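Local atomic coordinates of putative chorismate mutase (PDB entry 2GBB), a protein that catalyses the Claisen rearrangement of chorismate to prephenate as a secreted, all-helical chorismate mutase and may play some role in pathogenicity. Residues S15-N27 against E85-N99. Residues are numbered along the deposited sequence; the frame is centred on the assembly and turned at random.
With CIT (citric acid), chain J; SO4 (sulfate ion), chain F.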
ATOM      1  N   SER A  15      -6.339  -2.719  14.870  1.00 26.33           N
ATOM      2  CA  SER A  15      -5.078  -3.388  15.301  1.00 26.85           C
ATOM      3  C   SER A  15      -4.861  -4.791  14.667  1.00 26.16           C
ATOM      4  O   SER A  15      -3.782  -5.300  14.717  1.00 27.14           O
ATOM      5  CB  SER A  15      -5.014  -3.522  16.830  1.00 27.41           C
ATOM      6  OG  SER A  15      -6.044  -4.398  17.257  1.00 31.26           O
ATOM      7  N   TYR A  16      -5.896  -5.411  14.124  1.00 26.44           N
ATOM      8  CA  TYR A  16      -5.808  -6.703  13.440  1.00 25.84           C
ATOM      9  C   TYR A  16      -5.390  -6.635  11.976  1.00 24.10           C
ATOM     10  O   TYR A  16      -5.210  -7.648  11.344  1.00 22.69           O
ATOM     11  CB  TYR A  16      -7.161  -7.438  13.527  1.00 26.66           C
ATOM     12  CG  TYR A  16      -7.378  -7.922  14.927  1.00 29.59           C
ATOM     13  CD1 TYR A  16      -6.604  -8.973  15.430  1.00 34.21           C
ATOM     14  CD2 TYR A  16      -8.289  -7.294  15.785  1.00 30.89           C
ATOM     15  CE1 TYR A  16      -6.720  -9.400  16.766  1.00 32.82           C
ATOM     16  CE2 TYR A  16      -8.436  -7.741  17.129  1.00 32.24           C
ATOM     17  CZ  TYR A  16      -7.636  -8.779  17.599  1.00 31.55           C
ATOM     18  OH  TYR A  16      -7.734  -9.222  18.926  1.00 32.43           O
HETATM   19  N   MSE A  17      -5.262  -5.447  11.424  1.00 23.77           N
HETATM   20  CA  MSE A  17      -5.135  -5.329   9.975  1.00 22.52           C
HETATM   21  C   MSE A  17      -3.723  -5.606   9.473  1.00 23.19           C
HETATM   22  O   MSE A  17      -3.517  -5.976   8.304  1.00 20.94           O
HETATM   23  CB  MSE A  17      -5.627  -3.962   9.536  1.00 23.69           C
HETATM   24  CG  MSE A  17      -7.117  -3.770   9.836  1.00 20.77           C
HETATM   25 SE   MSE A  17      -8.200  -5.208   9.090  0.60 21.22          SE
HETATM   26  CE  MSE A  17      -9.794  -4.686   9.946  1.00 21.36           C
ATOM     27  N   LYS A  18      -2.755  -5.467  10.376  1.00 22.98           N
ATOM     28  CA  LYS A  18      -1.402  -5.925  10.075  1.00 24.43           C
ATOM     29  C   LYS A  18      -1.433  -7.427   9.812  1.00 23.98           C
ATOM     30  O   LYS A  18      -0.832  -7.865   8.843  1.00 23.97           O
ATOM     31  CB  LYS A  18      -0.374  -5.551  11.156  1.00 24.07           C
ATOM     32  CG  LYS A  18       1.078  -5.956  10.753  1.00 26.52           C
ATOM     33  CD  LYS A  18       2.012  -5.906  11.945  1.00 29.64           C
ATOM     34  CE  LYS A  18       3.490  -6.147  11.558  1.00 30.69           C
ATOM     35  NZ  LYS A  18       4.322  -5.793  12.779  1.00 30.10           N
ATOM     36  N   ASP A  19      -2.154  -8.207  10.624  1.00 23.94           N
ATOM     37  CA  ASP A  19      -2.257  -9.650  10.340  1.00 24.12           C
ATOM     38  C   ASP A  19      -2.925  -9.954   9.014  1.00 23.76           C
ATOM     39  O   ASP A  19      -2.516 -10.920   8.346  1.00 23.61           O
ATOM     40  CB  ASP A  19      -3.056 -10.374  11.403  1.00 24.98           C
ATOM     41  CG  ASP A  19      -2.261 -10.529  12.703  1.00 28.36           C
ATOM     42  OD1 ASP A  19      -1.303 -11.299  12.723  1.00 30.21           O
ATOM     43  OD2 ASP A  19      -2.572  -9.836  13.664  1.00 29.80           O
ATOM     44  N   VAL A  20      -3.961  -9.178   8.663  1.00 22.10           N
ATOM     45  CA  VAL A  20      -4.677  -9.411   7.393  1.00 21.41           C
ATOM     46  C   VAL A  20      -3.734  -9.104   6.244  1.00 21.60           C
ATOM     47  O   VAL A  20      -3.627  -9.879   5.319  1.00 22.34           O
ATOM     48  CB  VAL A  20      -5.994  -8.576   7.290  1.00 22.47           C
ATOM     49  CG1 VAL A  20      -6.709  -8.827   5.932  1.00 19.89           C
ATOM     50  CG2 VAL A  20      -6.973  -8.876   8.484  1.00 20.94           C
ATOM     51  N   ALA A  21      -2.986  -7.990   6.351  1.00 21.97           N
ATOM     52  CA  ALA A  21      -1.987  -7.587   5.362  1.00 21.69           C
ATOM     53  C   ALA A  21      -0.944  -8.677   5.203  1.00 21.83           C
ATOM     54  O   ALA A  21      -0.524  -8.975   4.070  1.00 22.08           O
ATOM     55  CB  ALA A  21      -1.290  -6.270   5.800  1.00 19.61           C
ATOM     56  N   GLY A  22      -0.494  -9.237   6.334  1.00 22.87           N
ATOM     57  CA  GLY A  22       0.533 -10.306   6.306  1.00 23.09           C
ATOM     58  C   GLY A  22       0.026 -11.569   5.646  1.00 23.23           C
ATOM     59  O   GLY A  22       0.759 -12.196   4.876  1.00 24.47           O
ATOM     60  N   TYR A  23      -1.207 -11.976   5.966  1.00 22.18           N
ATOM     61  CA  TYR A  23      -1.908 -13.107   5.296  1.00 20.55           C
ATOM     62  C   TYR A  23      -1.950 -12.897   3.765  1.00 20.13           C
ATOM     63  O   TYR A  23      -1.618 -13.794   2.940  1.00 18.99           O
ATOM     64  CB  TYR A  23      -3.343 -13.226   5.896  1.00 21.41           C
ATOM     65  CG  TYR A  23      -4.311 -13.913   4.956  1.00 21.45           C
ATOM     66  CD1 TYR A  23      -4.304 -15.298   4.835  1.00 23.94           C
ATOM     67  CD2 TYR A  23      -5.184 -13.166   4.129  1.00 21.35           C
ATOM     68  CE1 TYR A  23      -5.128 -15.950   3.949  1.00 19.51           C
ATOM     69  CE2 TYR A  23      -6.020 -13.812   3.206  1.00 21.86           C
ATOM     70  CZ  TYR A  23      -5.998 -15.217   3.159  1.00 22.57           C
ATOM     71  OH  TYR A  23      -6.770 -15.930   2.278  1.00 22.85           O
ATOM     72  N   LYS A  24      -2.320 -11.681   3.358  1.00 19.88           N
ATOM     73  CA  LYS A  24      -2.421 -11.366   1.941  1.00 20.17           C
ATOM     74  C   LYS A  24      -1.052 -11.375   1.233  1.00 21.47           C
ATOM     75  O   LYS A  24      -0.894 -11.925   0.148  1.00 21.70           O
ATOM     76  CB  LYS A  24      -3.169 -10.029   1.778  1.00 21.07           C
ATOM     77  CG  LYS A  24      -4.698 -10.211   2.031  1.00 19.26           C
ATOM     78  CD  LYS A  24      -5.447  -8.837   2.037  1.00 20.99           C
ATOM     79  CE  LYS A  24      -6.955  -8.990   2.313  1.00 19.15           C
ATOM     80  NZ  LYS A  24      -7.506  -7.519   2.285  1.00 15.71           N
ATOM     81  N   ALA A  25      -0.049 -10.760   1.849  1.00 23.17           N
ATOM     82  CA  ALA A  25       1.296 -10.688   1.254  1.00 24.33           C
ATOM     83  C   ALA A  25       1.868 -12.073   1.054  1.00 24.87           C
ATOM     84  O   ALA A  25       2.376 -12.367  -0.015  1.00 25.37           O
ATOM     85  CB  ALA A  25       2.260  -9.812   2.148  1.00 22.87           C
ATOM     86  N   GLU A  26       1.752 -12.916   2.083  1.00 26.73           N
ATOM     87  CA  GLU A  26       2.184 -14.339   2.095  1.00 29.06           C
ATOM     88  C   GLU A  26       1.604 -15.083   0.899  1.00 28.22           C
ATOM     89  O   GLU A  26       2.217 -15.980   0.294  1.00 27.68           O
ATOM     90  CB  GLU A  26       1.537 -14.958   3.341  1.00 30.99           C
ATOM     91  CG  GLU A  26       2.199 -16.072   4.079  1.00 34.55           C
ATOM     92  CD  GLU A  26       1.651 -16.162   5.535  1.00 35.71           C
ATOM     93  OE1 GLU A  26       2.512 -16.280   6.460  1.00 43.18           O
ATOM     94  OE2 GLU A  26       0.364 -16.128   5.768  1.00 42.14           O
ATOM     95  N   ASN A  27       0.367 -14.742   0.573  1.00 26.04           N
ATOM     96  CA  ASN A  27      -0.358 -15.514  -0.446  1.00 24.91           C
ATOM     97  C   ASN A  27      -0.418 -14.798  -1.775  1.00 24.36           C
ATOM     98  O   ASN A  27      -1.093 -15.257  -2.685  1.00 24.02           O
ATOM     99  CB  ASN A  27      -1.763 -15.858   0.090  1.00 23.63           C
ATOM    100  CG  ASN A  27      -1.690 -16.893   1.123  1.00 22.72           C
ATOM    101  OD1 ASN A  27      -1.358 -18.036   0.804  1.00 22.71           O
ATOM    102  ND2 ASN A  27      -1.931 -16.523   2.403  1.00 22.44           N
ATOM    103  N   GLU A  85      10.347  -7.773   7.913  1.00 43.63           N
ATOM    104  CA  GLU A  85       9.871  -8.394   9.204  1.00 44.88           C
ATOM    105  C   GLU A  85       9.847  -9.952   9.337  1.00 45.92           C
ATOM    106  O   GLU A  85       8.799 -10.525   9.662  1.00 45.51           O
ATOM    107  CB  GLU A  85       8.472  -7.874   9.538  1.00 44.46           C
ATOM    108  CG  GLU A  85       8.479  -6.569  10.228  1.00 45.13           C
ATOM    109  CD  GLU A  85       7.111  -6.175  10.752  1.00 47.16           C
ATOM    110  OE1 GLU A  85       6.795  -6.541  11.912  1.00 47.39           O
ATOM    111  OE2 GLU A  85       6.370  -5.477  10.010  1.00 44.71           O
ATOM    112  N   PRO A  86      10.995 -10.643   9.122  1.00 47.21           N
ATOM    113  CA  PRO A  86      10.951 -12.116   9.160  1.00 48.01           C
ATOM    114  C   PRO A  86      10.723 -12.599  10.604  1.00 47.87           C
ATOM    115  O   PRO A  86      11.091 -11.908  11.553  1.00 48.29           O
ATOM    116  CB  PRO A  86      12.354 -12.537   8.657  1.00 48.13           C
ATOM    117  CG  PRO A  86      12.971 -11.301   8.081  1.00 48.71           C
ATOM    118  CD  PRO A  86      12.365 -10.160   8.881  1.00 47.47           C
ATOM    119  N   GLY A  87      10.090 -13.746  10.791  1.00 47.82           N
ATOM    120  CA  GLY A  87       9.702 -14.102  12.184  1.00 47.59           C
ATOM    121  C   GLY A  87       8.831 -13.107  12.983  1.00 46.23           C
ATOM    122  O   GLY A  87       8.743 -13.218  14.216  1.00 46.32           O
ATOM    123  N   TRP A  88       8.229 -12.105  12.312  1.00 44.08           N
ATOM    124  CA  TRP A  88       6.861 -11.713  12.677  1.00 41.26           C
ATOM    125  C   TRP A  88       6.025 -12.533  11.730  1.00 40.44           C
ATOM    126  O   TRP A  88       6.272 -12.545  10.535  1.00 40.73           O
ATOM    127  CB  TRP A  88       6.520 -10.232  12.479  1.00 39.98           C
ATOM    128  CG  TRP A  88       4.999  -9.987  12.608  1.00 37.56           C
ATOM    129  CD1 TRP A  88       4.308  -9.820  13.763  1.00 37.48           C
ATOM    130  CD2 TRP A  88       4.017  -9.923  11.547  1.00 35.97           C
ATOM    131  NE1 TRP A  88       2.963  -9.646  13.505  1.00 38.21           N
ATOM    132  CE2 TRP A  88       2.757  -9.709  12.152  1.00 35.64           C
ATOM    133  CE3 TRP A  88       4.081 -10.038  10.148  1.00 34.27           C
ATOM    134  CZ2 TRP A  88       1.570  -9.581  11.411  1.00 35.51           C
ATOM    135  CZ3 TRP A  88       2.891  -9.909   9.407  1.00 37.21           C
ATOM    136  CH2 TRP A  88       1.655  -9.694  10.045  1.00 34.56           C
ATOM    137  N   GLN A  89       5.046 -13.240  12.262  1.00 39.73           N
ATOM    138  CA  GLN A  89       4.182 -14.065  11.438  1.00 38.30           C
ATOM    139  C   GLN A  89       2.708 -13.702  11.688  1.00 36.57           C
ATOM    140  O   GLN A  89       2.306 -13.433  12.814  1.00 36.68           O
ATOM    141  CB  GLN A  89       4.436 -15.540  11.781  0.50 38.51           C
ATOM    142  CG  GLN A  89       3.177 -16.415  12.051  0.50 38.88           C
ATOM    143  CD  GLN A  89       2.948 -17.510  11.011  0.50 40.21           C
ATOM    144  OE1 GLN A  89       3.682 -18.505  10.959  0.50 39.86           O
ATOM    145  NE2 GLN A  89       1.910 -17.343  10.197  0.50 38.30           N
ATOM    146  N   PRO A  90       1.916 -13.596  10.613  1.00 34.91           N
ATOM    147  CA  PRO A  90       0.508 -13.311  10.806  1.00 33.67           C
ATOM    148  C   PRO A  90      -0.235 -14.464  11.500  1.00 31.59           C
ATOM    149  O   PRO A  90       0.087 -15.627  11.301  1.00 30.44           O
ATOM    150  CB  PRO A  90      -0.002 -13.095   9.382  1.00 34.27           C
ATOM    151  CG  PRO A  90       0.966 -13.768   8.510  1.00 34.39           C
ATOM    152  CD  PRO A  90       2.283 -13.669   9.194  1.00 34.91           C
ATOM    153  N   LYS A  91      -1.196 -14.122  12.330  1.00 30.01           N
ATOM    154  CA  LYS A  91      -2.105 -15.104  12.920  1.00 30.07           C
ATOM    155  C   LYS A  91      -2.984 -15.786  11.852  1.00 28.74           C
ATOM    156  O   LYS A  91      -3.163 -15.237  10.769  1.00 28.83           O
ATOM    157  CB  LYS A  91      -2.951 -14.408  14.006  1.00 29.65           C
ATOM    158  CG  LYS A  91      -2.120 -14.133  15.285  1.00 33.30           C
ATOM    159  CD  LYS A  91      -2.905 -13.290  16.308  1.00 33.08           C
ATOM    160  CE  LYS A  91      -1.952 -12.541  17.282  1.00 37.91           C
ATOM    161  NZ  LYS A  91      -2.752 -11.637  18.220  1.00 40.17           N
ATOM    162  N   PRO A  92      -3.517 -17.007  12.133  1.00 28.56           N
ATOM    163  CA  PRO A  92      -4.379 -17.673  11.138  1.00 26.49           C
ATOM    164  C   PRO A  92      -5.592 -16.799  10.783  1.00 25.73           C
ATOM    165  O   PRO A  92      -6.261 -16.258  11.678  1.00 24.41           O
ATOM    166  CB  PRO A  92      -4.871 -18.919  11.892  1.00 27.18           C
ATOM    167  CG  PRO A  92      -3.871 -19.192  12.880  1.00 27.55           C
ATOM    168  CD  PRO A  92      -3.408 -17.824  13.360  1.00 28.18           C
ATOM    169  N   LEU A  93      -5.886 -16.680   9.486  1.00 25.26           N
ATOM    170  CA  LEU A  93      -6.907 -15.753   9.007  1.00 25.33           C
ATOM    171  C   LEU A  93      -8.218 -15.904   9.732  1.00 25.13           C
ATOM    172  O   LEU A  93      -8.860 -14.912  10.100  1.00 23.53           O
ATOM    173  CB  LEU A  93      -7.200 -16.003   7.530  1.00 25.85           C
ATOM    174  CG  LEU A  93      -7.646 -14.944   6.516  1.00 28.43           C
ATOM    175  CD1 LEU A  93      -8.661 -15.516   5.536  1.00 26.95           C
ATOM    176  CD2 LEU A  93      -8.084 -13.619   7.060  1.00 29.05           C
ATOM    177  N   ASP A  94      -8.661 -17.142   9.869  1.00 25.12           N
ATOM    178  CA  ASP A  94     -10.020 -17.358  10.382  1.00 27.63           C
ATOM    179  C   ASP A  94     -10.124 -16.825  11.802  1.00 26.60           C
ATOM    180  O   ASP A  94     -11.144 -16.258  12.194  1.00 26.54           O
ATOM    181  CB  ASP A  94     -10.356 -18.843  10.362  1.00 27.40           C
ATOM    182  CG  ASP A  94     -11.839 -19.103  10.529  1.00 33.33           C
ATOM    183  OD1 ASP A  94     -12.583 -19.058   9.494  1.00 34.03           O
ATOM    184  OD2 ASP A  94     -12.244 -19.412  11.693  1.00 35.10           O
ATOM    185  N   ASP A  95      -9.073 -17.021  12.583  1.00 26.33           N
ATOM    186  CA  ASP A  95      -9.029 -16.449  13.927  1.00 27.42           C
ATOM    187  C   ASP A  95      -9.048 -14.882  13.914  1.00 27.07           C
ATOM    188  O   ASP A  95      -9.670 -14.227  14.764  1.00 27.08           O
ATOM    189  CB  ASP A  95      -7.729 -16.867  14.622  1.00 28.68           C
ATOM    190  CG  ASP A  95      -7.612 -18.376  14.840  1.00 32.22           C
ATOM    191  OD1 ASP A  95      -8.521 -19.128  14.417  1.00 33.55           O
ATOM    192  OD2 ASP A  95      -6.580 -18.776  15.435  1.00 33.61           O
ATOM    193  N   VAL A  96      -8.298 -14.295  12.999  1.00 26.10           N
ATOM    194  CA  VAL A  96      -8.218 -12.828  12.904  1.00 25.48           C
ATOM    195  C   VAL A  96      -9.595 -12.239  12.544  1.00 25.71           C
ATOM    196  O   VAL A  96     -10.077 -11.258  13.150  1.00 24.71           O
ATOM    197  CB  VAL A  96      -7.129 -12.444  11.857  1.00 25.53           C
ATOM    198  CG1 VAL A  96      -7.164 -10.949  11.549  1.00 23.59           C
ATOM    199  CG2 VAL A  96      -5.770 -12.841  12.380  1.00 23.55           C
ATOM    200  N   ARG A  97     -10.219 -12.840  11.535  1.00 26.39           N
ATOM    201  CA  ARG A  97     -11.499 -12.363  11.042  1.00 27.55           C
ATOM    202  C   ARG A  97     -12.642 -12.543  12.040  1.00 28.63           C
ATOM    203  O   ARG A  97     -13.566 -11.755  12.013  1.00 30.79           O
ATOM    204  CB  ARG A  97     -11.838 -13.035   9.722  1.00 27.63           C
ATOM    205  CG  ARG A  97     -11.073 -12.394   8.574  1.00 28.10           C
ATOM    206  CD  ARG A  97     -11.559 -12.879   7.216  1.00 30.19           C
ATOM    207  NE  ARG A  97     -10.979 -12.024   6.176  1.00 25.50           N
ATOM    208  CZ  ARG A  97     -10.907 -12.338   4.885  1.00 29.48           C
ATOM    209  NH1 ARG A  97     -11.357 -13.534   4.436  1.00 26.00           N
ATOM    210  NH2 ARG A  97     -10.329 -11.461   4.054  1.00 29.00           N
ATOM    211  N   ALA A  98     -12.592 -13.568  12.888  1.00 29.56           N
ATOM    212  CA  ALA A  98     -13.615 -13.743  13.938  1.00 29.74           C
ATOM    213  C   ALA A  98     -13.466 -12.640  14.982  1.00 29.57           C
ATOM    214  O   ALA A  98     -14.459 -12.045  15.420  1.00 30.83           O
ATOM    215  CB  ALA A  98     -13.549 -15.139  14.596  1.00 29.55           C
ATOM    216  N   ASN A  99     -12.236 -12.350  15.366  1.00 29.02           N
ATOM    217  CA  ASN A  99     -11.938 -11.225  16.235  1.00 28.82           C
ATOM    218  C   ASN A  99     -12.398  -9.877  15.698  1.00 28.19           C
ATOM    219  O   ASN A  99     -12.950  -9.050  16.427  1.00 26.42           O
ATOM    220  CB  ASN A  99     -10.448 -11.174  16.514  1.00 30.11           C
ATOM    221  CG  ASN A  99     -10.056 -11.985  17.752  1.00 33.80           C
ATOM    222  OD1 ASN A  99     -10.745 -11.958  18.772  1.00 37.92           O
ATOM    223  ND2 ASN A  99      -8.945 -12.678  17.668  1.00 33.96           N
TER
HETATM  224  C1  CIT J 191     -10.414  -8.337   5.819  1.00 48.11           C
HETATM  225  O1  CIT J 191     -10.864  -9.202   6.610  1.00 44.67           O
HETATM  226  O2  CIT J 191      -9.991  -8.669   4.687  1.00 42.76           O
HETATM  227  C2  CIT J 191     -10.383  -6.876   6.224  1.00 49.06           C
HETATM  228  C3  CIT J 191     -11.333  -6.032   5.377  1.00 51.96           C
HETATM  229  O7  CIT J 191     -12.695  -6.577   5.404  1.00 51.95           O
HETATM  230  C4  CIT J 191     -11.344  -4.619   5.959  1.00 50.27           C
HETATM  231  C5  CIT J 191     -12.303  -4.533   7.129  1.00 49.51           C
HETATM  232  O3  CIT J 191     -13.019  -5.539   7.442  1.00 45.85           O
HETATM  233  O4  CIT J 191     -12.397  -3.451   7.793  1.00 51.64           O
HETATM  234  C6  CIT J 191     -10.914  -6.032   3.897  1.00 53.79           C
HETATM  235  O5  CIT J 191     -11.773  -6.388   3.027  1.00 52.69           O
HETATM  236  O6  CIT J 191      -9.738  -5.729   3.540  1.00 50.88           O
HETATM  237  S   SO4 F 200       4.424  -2.447  13.912  0.50 49.32           S
HETATM  238  O1  SO4 F 200       3.942  -2.739  12.576  0.50 46.22           O
HETATM  239  O2  SO4 F 200       4.123  -3.587  14.767  0.50 48.24           O
HETATM  240  O3  SO4 F 200       5.868  -2.221  13.865  0.50 48.27           O
HETATM  241  O4  SO4 F 200       3.789  -1.245  14.436  0.50 48.61           O
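The ammonium group of K18 is gripped from several directions at once. K18 NZ donates to E85 OE1 over 2.7 Å, reaching the syn lone pair of that oxygen in a salt bridge, and also bonds two oxygens of a sulfate that Y76 holds as well. It stands, too, almost straight above the five-membered ring of W88, 5° off the normal, in a cation-pi contact. What brings it there is an extended chain: CG lies anti to the backbone N (chi1 -176°), and the methylenes slide past the indole, with K18 CE 3.8 Å from the centroid of the W88 six-membered ring. The edge of that indole rests on the helix at the CA of G22, where the absence of a side chain lets ring and backbone meet.

P90 N lies over the opposite face of the indole, near its rim, and the proline ring packs on the backbone of G22 and Y23. At the next residue the loop before helix 93-117 is tied to helix 17-26: K91 N donates a nearly straight 2.9 Å bond to D19 OD1, approaching from above the carboxylate plane. Where helix 93-117 begins, L93 CG sits over the centre of the Y23 ring, 3.5 Å from its centroid. V96 CG1 touches V20 CG2 at 3.7 Å, and N99 CB lies over one face of the Y16 ring, toward its rim, in a CH-pi contact.

Segments 17-26 and 93-99 run roughly antiparallel (148°), their axes 9.9 Å apart at closest approach. On the side beyond V20, R97 NE and NH2 each donate to a different oxygen of one citrate carboxylate, while K24 NZ reaches another citrate carboxylate more weakly; R13 and Q73 complete the grip. As R13, K24, Q73 and R97 probably all bind the substrate, the citrate probably marks the cationic active-site pocket, lined by packed helices, of an all-helical chorismate mutase.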